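Pseudoalteromonas arctica PAMC 21717 (Pseudoalteromonas arctica, PDB 5YL7) is a cold-active subtilisin-like serine protease that probably hydrolyses peptide bonds in proteins. Local coordinates at residues Arg190-Val195 with Pro303-Glu307. Residues are numbered along the deposited sequence; the frame is centred on the assembly and turned at random.
With CA (calcium ion), chain F.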
# COMPACT_ATOMS: atom_id res chain seq x y z
N ARG A 190 10.87 -4.42 12.01
CA ARG A 190 11.41 -5.75 11.62
C ARG A 190 11.72 -6.64 12.81
O ARG A 190 11.40 -7.81 12.84
CB ARG A 190 12.70 -5.57 10.82
CG ARG A 190 12.49 -4.92 9.45
CD ARG A 190 13.81 -4.51 8.86
NE ARG A 190 14.84 -5.54 8.88
CZ ARG A 190 14.83 -6.61 8.13
NH1 ARG A 190 13.99 -6.75 7.15
NH2 ARG A 190 15.64 -7.63 8.35
N SER A 191 12.20 -6.00 13.90
CA SER A 191 12.58 -6.79 15.16
C SER A 191 11.32 -7.29 15.82
O SER A 191 11.34 -8.30 16.54
CB SER A 191 13.30 -5.85 16.07
OG SER A 191 12.47 -4.92 16.75
N ASN A 192 10.19 -6.60 15.61
CA ASN A 192 8.89 -7.04 16.12
C ASN A 192 8.22 -8.02 15.20
O ASN A 192 7.08 -8.45 15.47
CB ASN A 192 8.02 -5.81 16.37
CG ASN A 192 8.44 -5.00 17.54
OD1 ASN A 192 9.09 -5.60 18.48
ND2 ASN A 192 8.10 -3.75 17.61
N GLY A 193 8.83 -8.43 14.07
CA GLY A 193 8.31 -9.46 13.22
C GLY A 193 7.55 -8.89 12.01
O GLY A 193 6.89 -9.69 11.30
N THR A 194 7.54 -7.59 11.82
CA THR A 194 6.69 -6.95 10.76
C THR A 194 7.54 -6.75 9.52
O THR A 194 8.63 -6.12 9.56
CB THR A 194 6.23 -5.60 11.24
OG1 THR A 194 5.54 -5.76 12.51
CG2 THR A 194 5.33 -4.92 10.25
N VAL A 195 7.08 -7.26 8.36
CA VAL A 195 7.68 -6.97 7.06
C VAL A 195 7.20 -5.62 6.56
O VAL A 195 6.03 -5.26 6.75
CB VAL A 195 7.45 -8.12 6.07
CG1 VAL A 195 6.00 -8.25 5.67
CG2 VAL A 195 8.32 -8.02 4.82
N PRO A 303 10.43 -11.37 8.70
CA PRO A 303 10.47 -10.39 7.61
C PRO A 303 11.42 -10.77 6.53
O PRO A 303 11.12 -10.57 5.33
CB PRO A 303 10.86 -9.08 8.35
CG PRO A 303 10.25 -9.26 9.70
CD PRO A 303 10.44 -10.71 10.06
N ASP A 304 12.61 -11.29 6.85
CA ASP A 304 13.52 -11.68 5.80
C ASP A 304 13.04 -12.86 5.04
O ASP A 304 13.20 -12.91 3.80
CB ASP A 304 14.92 -12.02 6.44
CG ASP A 304 15.62 -10.82 6.85
OD1 ASP A 304 15.36 -9.66 6.46
OD2 ASP A 304 16.64 -10.96 7.59
N GLU A 305 12.34 -13.80 5.66
CA GLU A 305 11.82 -14.94 4.94
C GLU A 305 10.71 -14.50 3.99
O GLU A 305 10.60 -14.98 2.84
CB GLU A 305 11.25 -16.01 5.85
CG GLU A 305 12.33 -16.82 6.55
CD GLU A 305 11.78 -17.65 7.65
OE1 GLU A 305 10.76 -17.47 8.29
OE2 GLU A 305 12.57 -18.61 7.93
N ILE A 306 9.83 -13.56 4.40
CA ILE A 306 8.77 -13.07 3.52
C ILE A 306 9.34 -12.35 2.33
O ILE A 306 8.93 -12.60 1.18
CB ILE A 306 7.73 -12.24 4.28
CG1 ILE A 306 7.09 -13.02 5.40
CG2 ILE A 306 6.76 -11.62 3.30
CD1 ILE A 306 6.17 -12.20 6.30
N GLU A 307 10.32 -11.48 2.55
CA GLU A 307 10.98 -10.81 1.42
C GLU A 307 11.57 -11.85 0.46
O GLU A 307 11.49 -11.73 -0.75
CB GLU A 307 12.02 -9.83 1.92
CG GLU A 307 12.77 -9.11 0.80
CD GLU A 307 13.53 -7.94 1.21
OE1 GLU A 307 13.71 -7.65 2.42
OE2 GLU A 307 14.04 -7.21 0.31
CA CA F . 15.05 -4.97 -0.02
O HOH W 1 12.35 -7.95 4.81
O HOH W 2 15.65 -5.71 2.32
O HOH W 3 16.75 -4.64 -2.31
O HOH W 4 17.22 -5.90 -0.35
O HOH W 5 15.83 -3.12 -1.43
O HOH W 6 15.96 -3.03 1.34
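Arg190 and Asp304 carry the charged half of a contact that illustrates how a salt bridge and apolar packing can share one short interface. Both terminal nitrogens of the guanidinium converge on a single oxygen: NH2 of Arg190 gives Asp304 OD1 a nearly straight bond of 2.8 Å (168°), while Arg190 NH1 reaches the same OD1 at 3.3 Å and a more bent angle. OD1 lies in the guanidinium plane, yet both nitrogens approach it from one face of the carboxylate, the two planes being 32° apart. A bend at chi3 (49°) brings the guanidinium alongside Asp304; its NH1 also donates to the carbonyl O of Gly217, just ahead of strand 219-224. Replacing Arg190 with an alanine would probably leave the Asp304 carboxylate without its charge partner and would remove one donor from the Gly217 carbonyl.

The other half is built around Pro303. Its ring rests on the backbone of the turn leaving helix 180-191, CG lying 3.5 Å from Thr194 O, and its apolar partner is Val195, with Pro303 CB 4.2 Å from Val195 CB. That turn is a Schellman motif, closed at Gly193 with positive phi, and it leads into strand 195-199 of the parallel sheet, so the helix-to-strand link of this subtilase core is packed against the first turn of helix 303-312. Val195 carries the apolar contact on to Ile306, its CG1 meeting Ile306 CD1 at 4.0 Å; Ala291 of helix 280-297 touches both side chains.

Water and metal extend the polar side. One water donates to Glu307 OE1 (2.8 Å) and is more weakly linked to Arg190 NH1 and Pro303 O. Extended beyond CG, the Glu307 chain places OE2 2.5 Å from a calcium ion, whose shell Val218, Asp241 and several waters fill out; one of those waters also donates to OE1 of Glu307.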